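Local coordinates for beta-xylanase (Caldicellulosiruptor kristjanssonii, PDB 7NWN), which forms part of a multimodular xylanase-glucuronoyl esterase as a family 9 carbohydrate-binding module, which probably binds plant polysaccharide chains, at residues A[29-32]-A[36-39]; A[136-139]-A[144-147]. All blocks are in the same frame, centred on the assembly; numbering follows the deposited sequence.

Interaction 1 of 2, residues A[29-32]-A[36-39]; sequences SPVI and VDDI. With CA (calcium ion), chain R; EDO (1,2-ethanediol), chain O.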
ATOM      1  N   SER A  29       5.592   2.930 -14.338  0.50 31.48           N
ATOM      2  CA  SER A  29       5.747   4.232 -13.714  0.50 30.34           C
ATOM      3  C   SER A  29       4.421   4.978 -13.849  0.50 33.83           C
ATOM      4  O   SER A  29       4.170   5.609 -14.863  0.50 33.90           O
ATOM      5  CB  SER A  29       6.864   5.021 -14.363  0.50 29.29           C
ATOM      6  OG  SER A  29       8.127   4.409 -14.150  0.50 25.41           O
ATOM      7  N   PRO A  30       3.502   4.891 -12.864  1.00 33.49           N
ATOM      8  CA  PRO A  30       2.273   5.686 -12.909  1.00 30.97           C
ATOM      9  C   PRO A  30       2.420   7.138 -12.442  1.00 34.38           C
ATOM     10  O   PRO A  30       3.389   7.538 -11.758  1.00 33.23           O
ATOM     11  CB  PRO A  30       1.307   4.970 -11.972  1.00 35.38           C
ATOM     12  CG  PRO A  30       2.180   4.120 -11.072  1.00 40.63           C
ATOM     13  CD  PRO A  30       3.526   3.918 -11.755  1.00 33.99           C
ATOM     14  N   VAL A  31       1.409   7.912 -12.833  1.00 29.37           N
ATOM     15  CA  VAL A  31       1.307   9.313 -12.436  1.00 28.61           C
ATOM     16  C   VAL A  31       0.497   9.387 -11.144  1.00 29.14           C
ATOM     17  O   VAL A  31      -0.617   8.853 -11.094  1.00 27.23           O
ATOM     18  CB  VAL A  31       0.657  10.099 -13.593  1.00 30.16           C
ATOM     19  CG1 VAL A  31       0.325  11.553 -13.208  1.00 28.84           C
ATOM     20  CG2 VAL A  31       1.585  10.041 -14.839  1.00 31.33           C
ATOM     21  N   ILE A  32       1.037  10.112 -10.146  1.00 30.50           N
ATOM     22  CA  ILE A  32       0.394  10.195  -8.833  1.00 28.57           C
ATOM     23  C   ILE A  32      -0.626  11.341  -8.877  1.00 30.77           C
ATOM     24  O   ILE A  32      -0.230  12.523  -8.845  1.00 26.00           O
ATOM     25  CB  ILE A  32       1.444  10.387  -7.691  1.00 33.32           C
ATOM     26  CG1 ILE A  32       2.526   9.280  -7.699  1.00 30.65           C
ATOM     27  CG2 ILE A  32       0.739  10.458  -6.327  1.00 29.96           C
ATOM     28  CD1 ILE A  32       1.933   7.887  -7.553  1.00 32.74           C
ATOM     29  N   VAL A  36      -6.831   6.549 -12.309  1.00 31.09           N
ATOM     30  CA  VAL A  36      -6.383   5.218 -12.677  1.00 30.18           C
ATOM     31  C   VAL A  36      -5.754   5.335 -14.052  1.00 33.29           C
ATOM     32  O   VAL A  36      -6.460   5.348 -15.065  1.00 32.35           O
ATOM     33  CB  VAL A  36      -7.547   4.207 -12.722  1.00 36.04           C
ATOM     34  CG1 VAL A  36      -7.056   2.800 -13.090  1.00 30.93           C
ATOM     35  CG2 VAL A  36      -8.331   4.201 -11.407  1.00 34.92           C
ATOM     36  N   ASP A  37      -4.429   5.413 -14.064  1.00 30.25           N
ATOM     37  CA  ASP A  37      -3.648   5.389 -15.307  1.00 30.70           C
ATOM     38  C   ASP A  37      -4.053   4.158 -16.123  1.00 31.63           C
ATOM     39  O   ASP A  37      -4.284   3.085 -15.543  1.00 29.04           O
ATOM     40  CB  ASP A  37      -2.151   5.119 -15.030  1.00 29.34           C
ATOM     41  CG  ASP A  37      -1.521   6.131 -14.080  1.00 31.13           C
ATOM     42  OD1 ASP A  37      -2.064   6.319 -12.986  1.00 27.61           O
ATOM     43  OD2 ASP A  37      -0.487   6.732 -14.444  1.00 31.23           O
ATOM     44  N   ASP A  38      -4.049   4.315 -17.457  1.00 28.89           N
ATOM     45  CA  ASP A  38      -4.208   3.221 -18.406  1.00 30.80           C
ATOM     46  C   ASP A  38      -3.320   2.025 -17.997  1.00 28.63           C
ATOM     47  O   ASP A  38      -3.776   0.877 -17.935  1.00 30.12           O
ATOM     48  CB  ASP A  38      -3.831   3.741 -19.816  1.00 31.48           C
ATOM     49  CG  ASP A  38      -3.554   2.627 -20.831  1.00 36.12           C
ATOM     50  OD1 ASP A  38      -4.365   1.717 -20.909  1.00 37.97           O
ATOM     51  OD2 ASP A  38      -2.476   2.666 -21.533  1.00 35.33           O
ATOM     52  N   ILE A  39      -2.068   2.280 -17.616  1.00 26.52           N
ATOM     53  CA  ILE A  39      -1.160   1.169 -17.321  1.00 31.11           C
ATOM     54  C   ILE A  39      -1.572   0.348 -16.088  1.00 34.76           C
ATOM     55  O   ILE A  39      -1.164  -0.821 -15.998  1.00 32.72           O
ATOM     56  CB  ILE A  39       0.298   1.609 -17.188  1.00 28.60           C
ATOM     57  CG1 ILE A  39       0.546   2.576 -16.015  1.00 27.90           C
ATOM     58  CG2 ILE A  39       0.845   2.124 -18.543  1.00 32.60           C
ATOM     59  CD1 ILE A  39       2.057   2.853 -15.806  1.00 28.91           C
TER
HETATM   60 CA    CA R 317      -2.669   7.958 -11.488  1.00 29.05          CA
HETATM   61  C1  EDO O 314       4.429   6.471 -17.714  1.00 87.62           C
HETATM   62  O1  EDO O 314       3.256   6.641 -16.915  1.00 58.84           O
HETATM   63  C2  EDO O 314       4.706   5.083 -18.184  1.00 72.12           C
HETATM   64  O2  EDO O 314       3.867   4.655 -19.254  1.00 73.78           O
HETATM   65  O   HOH W   1      -3.130   8.999 -13.656  1.00 27.35           O
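The carboxylate of Asp37 is gripped at both oxygens, one by a backbone N-H and the other by a calcium ion. Val31 N donates to Asp37 OD2 over 2.8 Å, and the N-H···O angle of 176° makes this bond almost straight. The N-H meets OD2 on its syn side, 18° out of the carboxylate plane. The other oxygen, Asp37 OD1, binds the calcium ion at 2.3 Å. Val31 thus serves twice, because its carbonyl O also binds the calcium, likewise at 2.3 Å. The two bonds from Asp37 fix how its carboxylate is turned. Its CG stands beside its own backbone N and anti to the carbonyl carbon (chi1 -57°), which carries the group across to the 29-32 segment. Pro30 packs on the oxygen that takes the N-H, with Pro30 CA 3.3 Å from Asp37 OD2. The side chains of Val31 and Asp37 cross at about a right angle.

This is a calcium-binding loop that joins strand 22-25 to strand 50-51 at the surface of the carbohydrate-binding module. The side chains of Asp33 and Glu147 and the backbone O of Glu35 complete the protein ligands, and one water also binds the ion. The calcium probably offsets much of the negative charge of the carboxylates around it.

Farther from the metal, Ile39 reaches across. Ile39 CD1 lies 3.6 Å from Ser29 O and makes a looser apolar contact, 4.4 Å, with Pro30 CD. A 1,2-ethanediol molecule, probably from the crystallisation liquor, also lies next to Ser29 O. The Ser29 hydroxyl is hydrogen-bonded to Asp66, and the Pro30 ring packs on Tyr71 and Trp40.

Interaction 2 of 2, residues A[136-139]-A[144-147]; sequences KTKL and YRVE. With CA (calcium ion), chain R.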
ATOM      1  N   LYS A 136      -1.927  10.743  -3.253  1.00 29.64           N
ATOM      2  CA  LYS A 136      -3.134  11.487  -3.598  1.00 28.43           C
ATOM      3  C   LYS A 136      -4.327  10.580  -3.304  1.00 29.40           C
ATOM      4  O   LYS A 136      -4.188   9.349  -3.372  1.00 29.26           O
ATOM      5  CB  LYS A 136      -3.124  11.779  -5.099  1.00 29.58           C
ATOM      6  CG  LYS A 136      -2.036  12.759  -5.502  1.00 30.26           C
ATOM      7  CD  LYS A 136      -2.234  14.142  -4.971  1.00 35.15           C
ATOM      8  CE  LYS A 136      -1.118  15.035  -5.473  1.00 42.12           C
ATOM      9  NZ  LYS A 136      -1.057  16.296  -4.677  1.00 45.81           N
ATOM     10  N   THR A 137      -5.479  11.189  -2.997  1.00 27.71           N
ATOM     11  CA  THR A 137      -6.663  10.380  -2.781  1.00 29.16           C
ATOM     12  C   THR A 137      -7.787  10.989  -3.618  1.00 31.06           C
ATOM     13  O   THR A 137      -7.693  12.109  -4.074  1.00 30.04           O
ATOM     14  CB  THR A 137      -7.106  10.327  -1.301  1.00 28.36           C
ATOM     15  OG1 THR A 137      -7.442  11.642  -0.885  1.00 30.32           O
ATOM     16  CG2 THR A 137      -6.042   9.747  -0.394  1.00 29.03           C
ATOM     17  N   LYS A 138      -8.843  10.217  -3.804  1.00 29.86           N
ATOM     18  CA  LYS A 138     -10.004  10.731  -4.499  1.00 30.90           C
ATOM     19  C   LYS A 138     -11.218  10.132  -3.806  1.00 30.48           C
ATOM     20  O   LYS A 138     -11.246   8.925  -3.585  1.00 31.67           O
ATOM     21  CB  LYS A 138      -9.990  10.300  -5.965  1.00 32.95           C
ATOM     22  CG  LYS A 138     -11.136  10.932  -6.784  1.00 31.30           C
ATOM     23  CD  LYS A 138     -11.082  10.565  -8.270  1.00 35.02           C
ATOM     24  CE  LYS A 138     -12.120  11.363  -9.072  1.00 36.17           C
ATOM     25  NZ  LYS A 138     -12.110  10.860 -10.446  1.00 36.89           N
ATOM     26  N   LEU A 139     -12.221  10.973  -3.543  1.00 30.65           N
ATOM     27  CA  LEU A 139     -13.536  10.518  -3.095  1.00 33.60           C
ATOM     28  C   LEU A 139     -14.318   9.913  -4.257  1.00 32.16           C
ATOM     29  O   LEU A 139     -14.441  10.522  -5.308  1.00 32.52           O
ATOM     30  CB  LEU A 139     -14.298  11.719  -2.510  1.00 39.24           C
ATOM     31  CG  LEU A 139     -13.721  12.305  -1.224  1.00 47.05           C
ATOM     32  CD1 LEU A 139     -14.755  13.222  -0.564  1.00 48.98           C
ATOM     33  CD2 LEU A 139     -13.338  11.188  -0.253  1.00 48.05           C
ATOM     34  N   TYR A 144     -13.347   5.447  -1.654  1.00 28.09           N
ATOM     35  CA  TYR A 144     -12.262   6.379  -1.907  1.00 29.74           C
ATOM     36  C   TYR A 144     -11.162   5.571  -2.567  1.00 29.21           C
ATOM     37  O   TYR A 144     -11.196   4.338  -2.531  1.00 30.58           O
ATOM     38  CB  TYR A 144     -11.788   7.094  -0.624  1.00 29.98           C
ATOM     39  CG  TYR A 144     -11.219   6.219   0.478  1.00 34.90           C
ATOM     40  CD1 TYR A 144     -12.053   5.606   1.424  1.00 34.76           C
ATOM     41  CD2 TYR A 144      -9.832   6.059   0.646  1.00 35.15           C
ATOM     42  CE1 TYR A 144     -11.558   4.828   2.470  1.00 32.47           C
ATOM     43  CE2 TYR A 144      -9.323   5.308   1.710  1.00 37.23           C
ATOM     44  CZ  TYR A 144     -10.183   4.676   2.608  1.00 37.99           C
ATOM     45  OH  TYR A 144      -9.677   3.925   3.636  1.00 39.63           O
ATOM     46  N   ARG A 145     -10.208   6.293  -3.168  1.00 29.18           N
ATOM     47  CA  ARG A 145      -9.068   5.669  -3.803  1.00 29.42           C
ATOM     48  C   ARG A 145      -7.825   6.334  -3.200  1.00 31.58           C
ATOM     49  O   ARG A 145      -7.877   7.539  -2.930  1.00 30.27           O
ATOM     50  CB  ARG A 145      -9.139   5.986  -5.302  1.00 28.95           C
ATOM     51  CG  ARG A 145      -7.947   5.453  -6.083  1.00 31.16           C
ATOM     52  CD  ARG A 145      -8.063   5.764  -7.578  1.00 33.73           C
ATOM     53  NE  ARG A 145      -9.221   5.100  -8.168  1.00 32.00           N
ATOM     54  CZ  ARG A 145     -10.127   5.722  -8.906  1.00 30.43           C
ATOM     55  NH1 ARG A 145      -9.966   7.014  -9.190  1.00 28.86           N
ATOM     56  NH2 ARG A 145     -11.177   5.019  -9.344  1.00 30.32           N
ATOM     57  N   VAL A 146      -6.738   5.547  -3.038  1.00 30.22           N
ATOM     58  CA  VAL A 146      -5.437   6.036  -2.605  1.00 29.22           C
ATOM     59  C   VAL A 146      -4.481   5.652  -3.724  1.00 29.77           C
ATOM     60  O   VAL A 146      -4.577   4.538  -4.220  1.00 31.68           O
ATOM     61  CB  VAL A 146      -4.994   5.384  -1.284  1.00 33.29           C
ATOM     62  CG1 VAL A 146      -3.550   5.769  -0.943  1.00 29.23           C
ATOM     63  CG2 VAL A 146      -5.981   5.792  -0.156  1.00 30.56           C
ATOM     64  N   GLU A 147      -3.664   6.614  -4.160  1.00 28.70           N
ATOM     65  CA  GLU A 147      -2.570   6.297  -5.065  1.00 27.47           C
ATOM     66  C   GLU A 147      -1.283   6.793  -4.405  1.00 28.32           C
ATOM     67  O   GLU A 147      -1.214   7.959  -4.076  1.00 28.93           O
ATOM     68  CB  GLU A 147      -2.807   7.010  -6.389  1.00 31.50           C
ATOM     69  CG  GLU A 147      -1.868   6.492  -7.507  1.00 34.65           C
ATOM     70  CD  GLU A 147      -2.275   6.982  -8.891  1.00 28.61           C
ATOM     71  OE1 GLU A 147      -2.860   8.093  -8.986  1.00 29.18           O
ATOM     72  OE2 GLU A 147      -2.055   6.235  -9.873  1.00 31.80           O
TER
HETATM   73 CA    CA R 317      -2.669   7.958 -11.488  1.00 29.05          CA
HETATM   74  O   HOH W   1      -3.130   8.999 -13.656  1.00 27.35           O
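Arg145 and Lys138 face each other as a hydrogen-bonded antiparallel pair, and their side chains run side by side on one face of the hairpin. Arg145 N donates to Lys138 O over 2.9 Å. Lys138 N returns a bond to Arg145 O at 3.0 Å.

From there the Arg145 side chain can be followed outward. Its CB lies 4.0 Å from Lys138 O. CG is anti to the backbone N (chi1 177°), and the chain stays extended to CD before bending at chi3. At the tip, Arg145 NH1 lies 3.8 Å from Lys138 CD. NE forms a salt bridge with Glu75, and NH1 is hydrogen-bonded to Gly34 O. Lys138 NZ comes within 4.6 Å of Arg145 NH1, but it has its own salt bridge with Glu35, which probably offsets the like charges.

Lys136 and Glu147 form the second hydrogen-bonded pair, with Glu147 N to Lys136 O at 2.9 Å. The extended Glu147 side chain leaves on the same face as Arg145. Both its oxygens hold the calcium ion, OE1 at 2.5 Å and OE2 at 2.4 Å. Gly34 N and Trp40 NE1 donate to this carboxylate and further fix it.

On the other face, Thr137 and Val146 lie alongside each other. Val146 CG2 also meets the Tyr144 ring at its edge, in plane.

The two segments belong to the hairpin of strands 133-140 and 143-151. Strand 133-140 is outermost in a four-stranded antiparallel sheet; on its other side strand 143-151 pairs with strand 69-77, and Tyr144 and Val146 pack on Val94 of strand 93-99.

How the interactions relate
From the N terminus, the chain leaves strand 22-25 and enters the surface loop. Interaction 1 closes a short turn there, with three residues between its segments. Much later, interaction 2 closes the hairpin of strands 133-140 and 143-151, with four residues between. The two contacts are in series and neither nests in nor crosses the other. They meet at one calcium ion and its water, where Asp37 OD1 and Glu147 OE2 lie 3.1 Å apart. Side chains add to the join: Val36 packs on Arg145, and Ile32 on Lys136. The early loop is thereby tied to this hairpin, at one side of the four-stranded sheet.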